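Local coordinates for putative carbohydrate-active enzyme (Uncultured organism, PDB 5WH8), which probably hydrolyses O-glycosidic bonds of cellulose through its glycoside hydrolase family 5 catalytic domain, the part of a longer multi-modular protein present here, at residues K27-R32 with K311-C316; D177-C182 with N203-L208; D192-D197 with K229-F234; Y89-V94 with A134-D139. All coordinates share one frame; numbering follows the deposited sequence. Where two conformers were deposited one is given.

Interaction 1 (K27-R32 with K311-C316); sequences KPVQLR and KSYESC
Gln30 bonds to Ser312, and Lys27 to Glu314 and Ser315; these direct polar contacts hold the C-terminal tail, 311-316, against the segment leading into strand 32-36, the first strand of the (beta/alpha)8 barrel. The two run roughly antiparallel, their end-to-end directions 147° apart, yet one direct backbone bond joins them: Gln30 N to Ser312 O at 3.0 Å, the N-H pointing within 18° of straight. Gln30 returns to the same residue with its side chain. With CG anti to the backbone N (chi1 174°) and the chain extended, OE1 takes the proton of Ser312 OG at 2.7 Å, in the carbonyl plane and on a lone pair. At the far end Lys27 is fully extended beyond CG, which carries NZ to two acceptors, Glu314 OE1 at 2.6 Å in a salt bridge and Ser315 O at 2.9 Å. The carboxylate oxygen is met on its anti side. Between these polar ends the side chains of Tyr313 and Val29 cross, and Tyr313 CB lies 4.1 Å from Val29 CG2, while Gln30 O sits at the ring edge.

Waters fill out the backbone pairing, one linking Pro28 O with Glu314 N and another Gln30 O with Ser312 N. In the second shell, Asp61 receives both Tyr313 OH and Lys311 NZ, and Arg32 is held by the carbonyls of Gln309 and Pro310. The disulfide between Cys316 and Cys25 ties the tail covalently to the residues just before 27-32. The water shared by Gln30 O and Ser312 N also lies over the centre of one face of the Arg32 guanidinium.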
loop_
_atom_site.group_PDB
_atom_site.type_symbol
_atom_site.label_atom_id
_atom_site.label_comp_id
_atom_site.label_asym_id
_atom_site.label_seq_id
_atom_site.Cartn_x
_atom_site.Cartn_y
_atom_site.Cartn_z
ATOM N N LYS A 27 -0.427 0.681 20.901
ATOM C CA LYS A 27 0.621 -0.342 20.799
ATOM C C LYS A 27 1.215 -0.359 19.387
ATOM O O LYS A 27 0.474 -0.209 18.419
ATOM C CB LYS A 27 0.061 -1.725 21.129
ATOM C CG LYS A 27 -0.580 -1.866 22.518
ATOM C CD LYS A 27 -1.208 -3.253 22.662
ATOM C CE LYS A 27 -1.766 -3.484 24.050
ATOM N NZ LYS A 27 -2.386 -4.836 24.138
ATOM N N PRO A 28 2.541 -0.544 19.255
ATOM C CA PRO A 28 3.155 -0.650 17.916
ATOM C C PRO A 28 2.554 -1.791 17.091
ATOM O O PRO A 28 2.326 -2.879 17.636
ATOM C CB PRO A 28 4.629 -0.930 18.219
ATOM C CG PRO A 28 4.833 -0.401 19.603
ATOM C CD PRO A 28 3.548 -0.697 20.323
ATOM N N VAL A 29 2.321 -1.535 15.801
ATOM C CA VAL A 29 1.725 -2.513 14.877
ATOM C C VAL A 29 2.590 -2.616 13.640
ATOM O O VAL A 29 3.003 -1.585 13.122
ATOM C CB VAL A 29 0.281 -2.090 14.451
ATOM C CG1 VAL A 29 -0.276 -2.965 13.315
ATOM C CG2 VAL A 29 -0.671 -2.134 15.630
ATOM N N GLN A 30 2.848 -3.844 13.187
ATOM C CA GLN A 30 3.441 -4.127 11.870
ATOM C C GLN A 30 2.416 -4.956 11.081
ATOM O O GLN A 30 2.077 -6.067 11.493
ATOM C CB GLN A 30 4.767 -4.894 11.999
ATOM C CG GLN A 30 5.335 -5.331 10.638
ATOM C CD GLN A 30 6.488 -6.295 10.722
ATOM O OE1 GLN A 30 6.519 -7.188 11.572
ATOM N NE2 GLN A 30 7.445 -6.138 9.819
ATOM N N LEU A 31 1.945 -4.420 9.956
ATOM C CA LEU A 31 0.991 -5.108 9.069
ATOM C C LEU A 31 1.735 -5.737 7.900
ATOM O O LEU A 31 2.739 -5.204 7.462
ATOM C CB LEU A 31 -0.049 -4.134 8.524
ATOM C CG LEU A 31 -0.876 -3.321 9.531
ATOM C CD1 LEU A 31 -1.748 -2.293 8.809
ATOM C CD2 LEU A 31 -1.715 -4.260 10.460
ATOM N N ARG A 32 1.208 -6.860 7.404
ATOM C CA ARG A 32 1.776 -7.583 6.273
ATOM C C ARG A 32 0.671 -7.917 5.281
ATOM O O ARG A 32 -0.362 -8.456 5.677
ATOM C CB ARG A 32 2.468 -8.877 6.742
ATOM C CG ARG A 32 3.445 -8.647 7.914
ATOM C CD ARG A 32 4.022 -9.974 8.461
ATOM N NE ARG A 32 2.951 -10.854 8.907
ATOM C CZ ARG A 32 2.981 -11.634 9.991
ATOM N NH1 ARG A 32 4.053 -11.686 10.788
ATOM N NH2 ARG A 32 1.925 -12.379 10.268
ATOM N N LYS A 311 1.282 -13.075 14.125
ATOM C CA LYS A 311 0.984 -11.656 13.928
ATOM C C LYS A 311 1.971 -10.768 14.654
ATOM O O LYS A 311 2.357 -11.031 15.804
ATOM C CB LYS A 311 -0.427 -11.322 14.400
ATOM C CG LYS A 311 -1.562 -12.010 13.669
ATOM C CD LYS A 311 -1.557 -11.695 12.171
ATOM C CE LYS A 311 -2.815 -12.188 11.499
ATOM N NZ LYS A 311 -2.781 -12.010 10.029
ATOM N N SER A 312 2.347 -9.689 13.980
ATOM C CA SER A 312 3.286 -8.714 14.509
ATOM C C SER A 312 2.526 -7.537 15.151
ATOM O O SER A 312 2.783 -6.349 14.899
ATOM C CB SER A 312 4.218 -8.232 13.408
ATOM O OG SER A 312 5.356 -7.613 13.951
ATOM N N TYR A 313 1.571 -7.910 15.993
ATOM C CA TYR A 313 0.837 -6.972 16.820
ATOM C C TYR A 313 0.199 -7.740 17.956
ATOM O O TYR A 313 0.104 -8.974 17.919
ATOM C CB TYR A 313 -0.222 -6.211 16.016
ATOM C CG TYR A 313 -1.112 -7.017 15.089
ATOM C CD1 TYR A 313 -2.229 -7.709 15.558
ATOM C CD2 TYR A 313 -0.854 -7.044 13.730
ATOM C CE1 TYR A 313 -3.066 -8.409 14.689
ATOM C CE2 TYR A 313 -1.669 -7.746 12.860
ATOM C CZ TYR A 313 -2.765 -8.423 13.329
ATOM O OH TYR A 313 -3.590 -9.124 12.449
ATOM N N GLU A 314 -0.223 -6.997 18.975
ATOM C CA GLU A 314 -0.941 -7.558 20.105
ATOM C C GLU A 314 -2.318 -6.911 20.163
ATOM O O GLU A 314 -2.452 -5.698 20.049
ATOM C CB GLU A 314 -0.158 -7.320 21.407
ATOM C CG GLU A 314 -0.853 -7.790 22.668
ATOM C CD GLU A 314 -0.073 -7.410 23.915
ATOM O OE1 GLU A 314 -0.580 -6.593 24.711
ATOM O OE2 GLU A 314 1.054 -7.920 24.090
ATOM N N SER A 315 -3.348 -7.724 20.318
ATOM C CA SER A 315 -4.707 -7.217 20.305
ATOM C C SER A 315 -4.936 -6.133 21.357
ATOM O O SER A 315 -4.330 -6.161 22.435
ATOM C CB SER A 315 -5.684 -8.366 20.549
ATOM O OG SER A 315 -7.022 -7.909 20.535
ATOM N N CYS A 316 -5.816 -5.187 21.046
ATOM C CA CYS A 316 -6.213 -4.182 22.029
ATOM C C CYS A 316 -7.112 -4.758 23.108
ATOM O O CYS A 316 -7.346 -4.126 24.133
ATOM C CB CYS A 316 -6.906 -3.027 21.331
ATOM S SG CYS A 316 -5.677 -2.019 20.474
HETATM O O HOH W 1 -4.619 -4.363 26.277
HETATM O O HOH W 2 0.177 -4.203 18.763
HETATM O O HOH W 3 1.379 -8.751 11.285
HETATM O O HOH W 4 0.036 -11.186 8.310
#

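Interaction 2 (D177-C182 with N203-L208); sequences DKIIIC and NVMYTL. With EDO (1,2-ethanediol), chain B; EDO (1,2-ethanediol), chain C.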
loop_
_atom_site.group_PDB
_atom_site.type_symbol
_atom_site.label_atom_id
_atom_site.label_comp_id
_atom_site.label_asym_id
_atom_site.label_seq_id
_atom_site.Cartn_x
_atom_site.Cartn_y
_atom_site.Cartn_z
ATOM N N ASP A 177 -8.356 12.502 10.632
ATOM C CA ASP A 177 -7.457 11.627 11.412
ATOM C C ASP A 177 -6.839 10.422 10.660
ATOM O O ASP A 177 -5.970 9.727 11.182
ATOM C CB ASP A 177 -8.221 11.138 12.638
ATOM C CG ASP A 177 -8.543 12.278 13.598
ATOM O OD1 ASP A 177 -7.591 12.815 14.193
ATOM O OD2 ASP A 177 -9.724 12.650 13.733
ATOM N N LYS A 178 -7.278 10.190 9.444
ATOM C CA LYS A 178 -6.870 8.997 8.684
ATOM C C LYS A 178 -5.403 9.117 8.263
ATOM O O LYS A 178 -4.942 10.206 7.960
ATOM C CB LYS A 178 -7.794 8.854 7.476
ATOM C CG LYS A 178 -8.233 7.421 7.114
ATOM C CD LYS A 178 -8.928 6.699 8.240
ATOM C CE LYS A 178 -10.194 7.387 8.721
ATOM N NZ LYS A 178 -11.276 7.421 7.684
ATOM N N ILE A 179 -4.647 8.017 8.303
ATOM C CA ILE A 179 -3.242 8.040 7.873
ATOM C C ILE A 179 -3.106 8.313 6.378
ATOM O O ILE A 179 -3.812 7.716 5.551
ATOM C CB ILE A 179 -2.528 6.728 8.210
ATOM C CG1 ILE A 179 -2.569 6.501 9.722
ATOM C CG2 ILE A 179 -1.064 6.721 7.675
ATOM C CD1 ILE A 179 -1.885 5.249 10.195
ATOM N N ILE A 180 -2.218 9.256 6.064
ATOM C CA ILE A 180 -1.822 9.568 4.692
ATOM C C ILE A 180 -0.389 9.102 4.510
ATOM O O ILE A 180 0.466 9.347 5.378
ATOM C CB ILE A 180 -1.944 11.084 4.385
ATOM C CG1 ILE A 180 -3.422 11.478 4.436
ATOM C CG2 ILE A 180 -1.340 11.430 3.034
ATOM C CD1 ILE A 180 -3.692 12.967 4.405
ATOM N N ILE A 181 -0.133 8.378 3.417
ATOM C CA ILE A 181 1.208 7.850 3.109
ATOM C C ILE A 181 1.692 8.587 1.869
ATOM O O ILE A 181 1.030 8.537 0.826
ATOM C CB ILE A 181 1.224 6.321 2.832
ATOM C CG1 ILE A 181 0.509 5.535 3.930
ATOM C CG2 ILE A 181 2.696 5.817 2.669
ATOM C CD1 ILE A 181 0.254 4.052 3.614
ATOM N N CYS A 182 2.834 9.258 1.986
ATOM C CA CYS A 182 3.347 10.142 0.946
ATOM C C CYS A 182 4.562 9.577 0.246
ATOM O O CYS A 182 5.570 9.289 0.898
ATOM C CB CYS A 182 3.724 11.500 1.557
ATOM S SG CYS A 182 4.242 12.752 0.317
ATOM N N ASN A 203 -0.111 12.472 11.478
ATOM C CA ASN A 203 -0.546 11.171 10.932
ATOM C C ASN A 203 -0.129 11.027 9.473
ATOM O O ASN A 203 -0.931 10.655 8.613
ATOM C CB ASN A 203 -2.062 10.985 11.093
ATOM C CG ASN A 203 -2.447 10.580 12.486
ATOM O OD1 ASN A 203 -1.708 9.865 13.164
ATOM N ND2 ASN A 203 -3.594 11.063 12.944
ATOM N N VAL A 204 1.145 11.306 9.216
ATOM C CA VAL A 204 1.741 11.112 7.894
ATOM C C VAL A 204 2.895 10.113 7.979
ATOM O O VAL A 204 3.742 10.174 8.883
ATOM C CB VAL A 204 2.249 12.449 7.278
ATOM C CG1 VAL A 204 3.013 12.217 5.976
ATOM C CG2 VAL A 204 1.080 13.390 7.038
ATOM N N MET A 205 2.917 9.192 7.016
ATOM C CA MET A 205 4.013 8.245 6.838
ATOM C C MET A 205 4.598 8.436 5.436
ATOM O O MET A 205 3.962 9.052 4.585
ATOM C CB MET A 205 3.534 6.789 7.029
ATOM C CG MET A 205 2.875 6.576 8.394
ATOM S SD MET A 205 2.283 4.885 8.658
ATOM C CE MET A 205 3.822 4.057 8.990
ATOM N N TYR A 206 5.812 7.925 5.216
ATOM C CA TYR A 206 6.558 8.121 3.979
ATOM C C TYR A 206 6.848 6.767 3.328
ATOM O O TYR A 206 7.233 5.791 3.988
ATOM C CB TYR A 206 7.862 8.890 4.262
ATOM C CG TYR A 206 7.595 10.299 4.738
ATOM C CD1 TYR A 206 7.278 10.546 6.075
ATOM C CD2 TYR A 206 7.605 11.367 3.856
ATOM C CE1 TYR A 206 6.997 11.841 6.513
ATOM C CE2 TYR A 206 7.337 12.671 4.305
ATOM C CZ TYR A 206 7.010 12.876 5.617
ATOM O OH TYR A 206 6.747 14.170 6.063
ATOM N N THR A 207 6.627 6.722 2.020
ATOM C CA THR A 207 6.781 5.500 1.245
ATOM C C THR A 207 8.231 5.111 0.976
ATOM O O THR A 207 9.043 5.932 0.529
ATOM C CB THR A 207 6.089 5.672 -0.082
ATOM O OG1 THR A 207 4.779 6.178 0.144
ATOM C CG2 THR A 207 6.016 4.377 -0.861
ATOM N N LEU A 208 8.524 3.837 1.208
ATOM C CA LEU A 208 9.759 3.197 0.791
ATOM C C LEU A 208 9.405 1.987 -0.096
ATOM O O LEU A 208 8.615 1.139 0.313
ATOM C CB LEU A 208 10.566 2.733 2.017
ATOM C CG LEU A 208 11.864 1.981 1.739
ATOM C CD1 LEU A 208 12.904 2.908 1.079
ATOM C CD2 LEU A 208 12.382 1.305 3.033
HETATM C C1 EDO B . -6.182 4.669 9.637
HETATM O O1 EDO B . -5.772 5.344 8.460
HETATM C C2 EDO B . -6.037 3.175 9.428
HETATM O O2 EDO B . -6.602 2.525 10.556
HETATM C C1 EDO C . 6.666 11.237 11.837
HETATM O O1 EDO C . 5.424 10.811 12.412
HETATM C C2 EDO C . 6.443 11.541 10.364
HETATM O O2 EDO C . 6.427 10.323 9.606
#
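Strands 180-182 and 204-208 lie side by side in parallel, their short axes 4.4 Å apart at closest and inclined by 39°, and four backbone bonds join them: Ile180 N to Asn203 O, Met205 N to Ile180 O, Cys182 N to Met205 O and Thr207 N to Cys182 O. Ile180 and Cys182 therefore each give and receive, the pattern expected of a parallel pair. The last bond is the least regular, because Thr207 N stands 46° out of the carbonyl plane of Cys182.

Ile179 and Met205 form the apolar pair. With chi1 of -60° placing Ile179 CG1 beside the backbone N, CG2 is anti to it and meets Met205 SD at 3.9 Å, the two side chains crossing at an angle. Ile181 lies on the Met205 face, its CG2 3.3 Å from Thr207 OG1, with the side chains nearly perpendicular. Ile180, Cys182, Val204 and Tyr206 point to the other face. Asn203 uses OD1 on Val16 N. Two ethanediol molecules, probably from the crystallisation liquor, mark the margins: O1 of one accepts from Ile179 N at 2.9 Å, while the other donates through O2 to Val204 O at 2.8 Å and lies near the Tyr206 ring edge.

These are the fifth and sixth strands of the TIM barrel. Backbone bonds carry the sheet onward from Ile179 and Ile181 to Tyr144 and from Tyr206 to Ala232 and Phe234. Ile181, Met205 and Thr207 touch Phe234 or Thr236 of strand 233-239, the next strand of the barrel, whereas Ile180 packs outward on Ile168, Ile171 and Arg172 of helix 157-172, and Tyr206 reaches Trp157 of that helix.

Interaction 3 (D192-D197 with K229-F234); sequences DLAAQD and KGLALF. With EDO (1,2-ethanediol), chain C.
Ala195 packs against Lys229 and Leu231 in a small, mainly apolar contact between two connecting loops on the outside of the TIM barrel. One is the turn after helix 191-194; the other joins helix 217-228 to strand 233-239. The contact buries 222 Å², both sides summed, and is made by van der Waals contacts.

The Ala195 methyl is its centre: CB lies 3.8 Å from Leu231 CD1 and 3.9 Å from Lys229 CB. Leu231 CD1 also touches the backbone, reaching Ala195 CA at 3.7 Å, and it approaches Ala194 more loosely. The aliphatic part of Lys229 covers the rest. A bend at chi3 (69°) turns its chain so that Lys229 CE comes to 3.2 Å from Ala195 O. Its CD and CE lie beside Gln196 NE2, the two side chains crossing at about a right angle. The Gln196 amide is fixed within its own loop, since NE2 donates to Asp192 O at 3.0 Å with the acceptor nearly in the amide plane.

Both backbones turn sharply here. A type I beta turn spans Ala194 to Asp197, while Gly230, with phi 99°, is the C-prime residue of the Schellman motif that ends helix 217-228. Leu231 follows directly, and its side chain points toward the 192-197 segment. Beyond the contact Leu231 touches Tyr206 and Pro198, and Ala194 also meets Tyr206, so this patch continues to the outer face of strand 204-211. On the strand side of Leu231, Ala232 N donates to O2 of an ethanediol, probably from the crystallisation liquor, at 2.9 Å and an N-H...O angle of 174°.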
loop_
_atom_site.group_PDB
_atom_site.type_symbol
_atom_site.label_atom_id
_atom_site.label_comp_id
_atom_site.label_asym_id
_atom_site.label_seq_id
_atom_site.Cartn_x
_atom_site.Cartn_y
_atom_site.Cartn_z
ATOM N N ASP A 192 15.342 9.751 2.707
ATOM C CA ASP A 192 16.346 10.552 3.406
ATOM C C ASP A 192 16.309 12.010 2.985
ATOM O O ASP A 192 16.642 12.892 3.786
ATOM C CB ASP A 192 17.750 9.983 3.195
ATOM C CG ASP A 192 18.129 9.814 1.736
ATOM O OD1 ASP A 192 17.320 9.308 0.933
ATOM O OD2 ASP A 192 19.279 10.165 1.382
ATOM N N LEU A 193 15.911 12.275 1.742
ATOM C CA LEU A 193 15.782 13.655 1.282
ATOM C C LEU A 193 14.488 14.290 1.784
ATOM O O LEU A 193 14.465 15.463 2.128
ATOM C CB LEU A 193 15.854 13.712 -0.243
ATOM C CG LEU A 193 17.126 13.131 -0.853
ATOM C CD1 LEU A 193 17.155 13.313 -2.365
ATOM C CD2 LEU A 193 18.370 13.711 -0.199
ATOM N N ALA A 194 13.404 13.519 1.844
ATOM C CA ALA A 194 12.194 14.013 2.466
ATOM C C ALA A 194 12.438 14.411 3.934
ATOM O O ALA A 194 11.863 15.389 4.436
ATOM C CB ALA A 194 11.095 12.966 2.364
ATOM N N ALA A 195 13.297 13.654 4.598
ATOM C CA ALA A 195 13.603 13.872 6.018
ATOM C C ALA A 195 14.301 15.205 6.267
ATOM O O ALA A 195 14.350 15.659 7.416
ATOM C CB ALA A 195 14.457 12.762 6.536
ATOM N N GLN A 196 14.853 15.815 5.220
ATOM C CA GLN A 196 15.518 17.124 5.361
ATOM C C GLN A 196 14.505 18.277 5.456
ATOM O O GLN A 196 14.840 19.363 5.935
ATOM C CB GLN A 196 16.485 17.389 4.195
ATOM C CG GLN A 196 17.464 16.256 3.902
ATOM C CD GLN A 196 18.361 15.905 5.089
ATOM O OE1 GLN A 196 18.955 16.784 5.718
ATOM N NE2 GLN A 196 18.470 14.613 5.393
ATOM N N ASP A 197 13.269 18.038 5.015
ATOM C CA ASP A 197 12.234 19.064 4.991
ATOM C C ASP A 197 10.866 18.395 5.046
ATOM O O ASP A 197 10.128 18.429 4.076
ATOM C CB ASP A 197 12.371 19.914 3.723
ATOM C CG ASP A 197 11.461 21.140 3.714
ATOM O OD1 ASP A 197 10.962 21.567 4.780
ATOM O OD2 ASP A 197 11.263 21.696 2.615
ATOM N N LYS A 229 16.056 10.624 11.572
ATOM C CA LYS A 229 15.540 11.989 11.540
ATOM C C LYS A 229 14.031 12.103 11.871
ATOM O O LYS A 229 13.448 13.184 11.757
ATOM C CB LYS A 229 15.823 12.604 10.173
ATOM C CG LYS A 229 17.333 12.817 9.955
ATOM C CD LYS A 229 17.636 13.573 8.685
ATOM C CE LYS A 229 17.199 15.035 8.771
ATOM N NZ LYS A 229 17.907 15.792 9.843
ATOM N N GLY A 230 13.420 10.985 12.255
ATOM C CA GLY A 230 12.082 10.983 12.826
ATOM C C GLY A 230 10.919 10.632 11.925
ATOM O O GLY A 230 9.776 10.836 12.350
ATOM N N LEU A 231 11.171 10.117 10.716
ATOM C CA LEU A 231 10.067 9.739 9.805
ATOM C C LEU A 231 9.592 8.298 10.030
ATOM O O LEU A 231 10.375 7.397 10.309
ATOM C CB LEU A 231 10.468 9.891 8.333
ATOM C CG LEU A 231 10.954 11.255 7.852
ATOM C CD1 LEU A 231 10.907 11.352 6.355
ATOM C CD2 LEU A 231 10.160 12.380 8.478
ATOM N N ALA A 232 8.283 8.115 9.916
ATOM C CA ALA A 232 7.650 6.798 9.956
ATOM C C ALA A 232 7.542 6.296 8.523
ATOM O O ALA A 232 6.957 6.987 7.683
ATOM C CB ALA A 232 6.276 6.886 10.602
ATOM N N LEU A 233 8.129 5.142 8.244
ATOM C CA LEU A 233 8.195 4.598 6.882
ATOM C C LEU A 233 7.193 3.456 6.713
ATOM O O LEU A 233 6.940 2.695 7.652
ATOM C CB LEU A 233 9.588 4.086 6.561
ATOM C CG LEU A 233 10.743 5.065 6.739
ATOM C CD1 LEU A 233 12.020 4.375 6.282
ATOM C CD2 LEU A 233 10.507 6.373 5.986
ATOM N N PHE A 234 6.634 3.331 5.511
ATOM C CA PHE A 234 5.702 2.245 5.193
ATOM C C PHE A 234 6.137 1.628 3.873
ATOM O O PHE A 234 6.212 2.341 2.880
ATOM C CB PHE A 234 4.263 2.785 5.091
ATOM C CG PHE A 234 3.158 1.756 5.274
ATOM C CD1 PHE A 234 3.069 0.622 4.485
ATOM C CD2 PHE A 234 2.178 1.941 6.255
ATOM C CE1 PHE A 234 2.021 -0.304 4.673
ATOM C CE2 PHE A 234 1.140 1.023 6.439
ATOM C CZ PHE A 234 1.074 -0.101 5.647
HETATM C C1 EDO C . 6.666 11.237 11.837
HETATM O O1 EDO C . 5.424 10.811 12.412
HETATM C C2 EDO C . 6.443 11.541 10.364
HETATM O O2 EDO C . 6.427 10.323 9.606
#

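Interaction 4 (Y89-V94 with A134-D139); sequences YIDNMV and AKHKDD
His136 and Asp91 form a His-carboxylate hydrogen bond that joins helix 83-100 to the end of helix 122-135, two neighbouring helices on the outside of the TIM barrel. In the buried part, His136 NE2 donates to Asp91 OD1 at 2.7 Å. The bond is bent, 147° at the hydrogen, and comes from above the carboxylate plane, with the two flat groups turned 70° apart. Val94 approaches His136 from the opposite direction: Val94 CG1, anti to the backbone N (chi1 174°), lies 3.7 Å from His136 CE1, and the valine side chain also touches Leu65, Cys104 and Ile106 of the barrel strands. The other carboxylate oxygen of Asp91, OD2, is hydrogen-bonded to Tyr131 OH, so both oxygens are engaged.

Lys135 forms the looser, exposed margin. Its CG rests on one face of the imidazole, 3.7 Å above the plane and toward the rim, yet its NZ stops 4.1 Å from Asp91 OD2, beyond salt-bridge range. With both ring nitrogens engaged by carboxylates, a positively charged His136 would probably be favoured. A type I turn from His136 to Asp139 brings the second acid back to the ring, where His136 ND1 donates to Asp139 OD2 at 2.6 Å, almost in the ring plane.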
loop_
_atom_site.group_PDB
_atom_site.type_symbol
_atom_site.label_atom_id
_atom_site.label_comp_id
_atom_site.label_asym_id
_atom_site.label_seq_id
_atom_site.Cartn_x
_atom_site.Cartn_y
_atom_site.Cartn_z
ATOM N N TYR A 89 -16.301 1.435 -8.186
ATOM C CA TYR A 89 -15.590 0.162 -8.139
ATOM C C TYR A 89 -14.624 0.089 -6.953
ATOM O O TYR A 89 -14.533 -0.937 -6.261
ATOM C CB TYR A 89 -14.840 -0.028 -9.455
ATOM C CG TYR A 89 -13.904 -1.211 -9.514
ATOM C CD1 TYR A 89 -14.372 -2.472 -9.830
ATOM C CD2 TYR A 89 -12.541 -1.058 -9.276
ATOM C CE1 TYR A 89 -13.528 -3.548 -9.896
ATOM C CE2 TYR A 89 -11.692 -2.139 -9.331
ATOM C CZ TYR A 89 -12.190 -3.374 -9.648
ATOM O OH TYR A 89 -11.350 -4.454 -9.725
ATOM N N ILE A 90 -13.875 1.170 -6.753
ATOM C CA ILE A 90 -12.945 1.273 -5.636
ATOM C C ILE A 90 -13.707 1.164 -4.321
ATOM O O ILE A 90 -13.294 0.435 -3.398
ATOM C CB ILE A 90 -12.153 2.607 -5.720
ATOM C CG1 ILE A 90 -11.214 2.579 -6.937
ATOM C CG2 ILE A 90 -11.351 2.860 -4.450
ATOM C CD1 ILE A 90 -10.681 3.956 -7.378
ATOM N N ASP A 91 -14.828 1.884 -4.229
ATOM C CA ASP A 91 -15.652 1.847 -3.026
ATOM C C ASP A 91 -16.106 0.418 -2.705
ATOM O O ASP A 91 -16.141 0.022 -1.535
ATOM C CB ASP A 91 -16.910 2.700 -3.169
ATOM C CG ASP A 91 -16.649 4.208 -3.182
ATOM O OD1 ASP A 91 -15.582 4.692 -2.746
ATOM O OD2 ASP A 91 -17.582 4.932 -3.614
ATOM N N ASN A 92 -16.487 -0.333 -3.739
ATOM C CA ASN A 92 -16.890 -1.727 -3.556
ATOM C C ASN A 92 -15.757 -2.553 -2.933
ATOM O O ASN A 92 -15.983 -3.353 -2.025
ATOM C CB ASN A 92 -17.318 -2.372 -4.881
ATOM C CG ASN A 92 -18.640 -1.823 -5.425
ATOM O OD1 ASN A 92 -19.384 -1.122 -4.741
ATOM N ND2 ASN A 92 -18.931 -2.164 -6.674
ATOM N N MET A 93 -14.539 -2.367 -3.432
ATOM C CA MET A 93 -13.383 -3.095 -2.898
ATOM C C MET A 93 -13.100 -2.687 -1.447
ATOM O O MET A 93 -12.769 -3.530 -0.611
ATOM C CB MET A 93 -12.137 -2.852 -3.747
ATOM C CG MET A 93 -12.239 -3.327 -5.175
ATOM S SD MET A 93 -12.710 -5.052 -5.339
ATOM C CE MET A 93 -11.509 -5.867 -4.312
ATOM N N VAL A 94 -13.216 -1.395 -1.145
ATOM C CA VAL A 94 -13.040 -0.913 0.235
ATOM C C VAL A 94 -14.063 -1.578 1.176
ATOM O O VAL A 94 -13.734 -1.963 2.304
ATOM C CB VAL A 94 -13.146 0.632 0.298
ATOM C CG1 VAL A 94 -13.124 1.127 1.753
ATOM C CG2 VAL A 94 -12.022 1.263 -0.519
ATOM N N ALA A 134 -14.225 12.219 1.691
ATOM C CA ALA A 134 -15.609 12.431 2.138
ATOM C C ALA A 134 -16.360 11.091 2.267
ATOM O O ALA A 134 -17.045 10.843 3.247
ATOM C CB ALA A 134 -16.344 13.353 1.183
ATOM N N LYS A 135 -16.204 10.217 1.283
ATOM C CA LYS A 135 -16.925 8.943 1.268
ATOM C C LYS A 135 -16.471 8.014 2.380
ATOM O O LYS A 135 -17.289 7.301 2.966
ATOM C CB LYS A 135 -16.752 8.261 -0.089
ATOM C CG LYS A 135 -17.483 6.932 -0.272
ATOM C CD LYS A 135 -19.003 7.115 -0.266
ATOM C CE LYS A 135 -19.716 5.875 -0.802
ATOM N NZ LYS A 135 -19.431 4.672 0.019
ATOM N N HIS A 136 -15.174 8.035 2.683
ATOM C CA HIS A 136 -14.611 7.046 3.608
ATOM C C HIS A 136 -14.180 7.630 4.947
ATOM O O HIS A 136 -13.472 6.976 5.704
ATOM C CB HIS A 136 -13.450 6.314 2.912
ATOM C CG HIS A 136 -13.912 5.551 1.717
ATOM N ND1 HIS A 136 -14.751 4.454 1.816
ATOM C CD2 HIS A 136 -13.736 5.771 0.397
ATOM C CE1 HIS A 136 -15.047 4.024 0.602
ATOM N NE2 HIS A 136 -14.446 4.811 -0.276
ATOM N N LYS A 137 -14.673 8.833 5.267
ATOM C CA LYS A 137 -14.379 9.453 6.568
ATOM C C LYS A 137 -14.611 8.511 7.744
ATOM O O LYS A 137 -13.802 8.446 8.682
ATOM C CB LYS A 137 -15.243 10.719 6.781
ATOM C CG LYS A 137 -15.150 11.283 8.215
ATOM C CD LYS A 137 -16.126 12.436 8.472
ATOM C CE LYS A 137 -15.965 12.974 9.905
ATOM N NZ LYS A 137 -17.022 13.949 10.285
ATOM N N ASP A 138 -15.737 7.809 7.717
ATOM C CA ASP A 138 -16.144 7.003 8.863
ATOM C C ASP A 138 -15.632 5.570 8.759
ATOM O O ASP A 138 -15.979 4.720 9.586
ATOM C CB ASP A 138 -17.667 7.018 8.993
ATOM C CG ASP A 138 -18.209 8.402 9.329
ATOM O OD1 ASP A 138 -17.519 9.186 10.016
ATOM O OD2 ASP A 138 -19.328 8.707 8.885
ATOM N N ASP A 139 -14.830 5.296 7.730
ATOM C CA ASP A 139 -14.168 3.985 7.587
ATOM C C ASP A 139 -12.812 3.980 8.316
ATOM O O ASP A 139 -11.857 4.635 7.860
ATOM C CB ASP A 139 -13.973 3.646 6.103
ATOM C CG ASP A 139 -15.274 3.336 5.381
ATOM O OD1 ASP A 139 -16.260 2.942 6.024
ATOM O OD2 ASP A 139 -15.298 3.457 4.152
#

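Overall arrangement
All four contacts belong to one TIM barrel. Along the chain, interaction 4 closes before interactions 2 and 3 open; those two interleave, and interaction 1 encloses all of them. Interactions 2 and 3, with centres about 11 Å apart, meet where strand 204-211 of interaction 2 pairs with strand 233-239 of interaction 3, through probable bonds from Tyr206 N to Ala232 O and Phe234 N to Tyr206 O. Interaction 4, its centre about 18 Å from that of interaction 2, touches it where Lys178 NZ meets the carbonyls of Lys137 and Asp139. The centres of interactions 3 and 4 are about 29 Å apart. Together the contacts join adjacent strands, tie outer helices and loops to the barrel wall, and fasten the C-terminal tail beside the first strand.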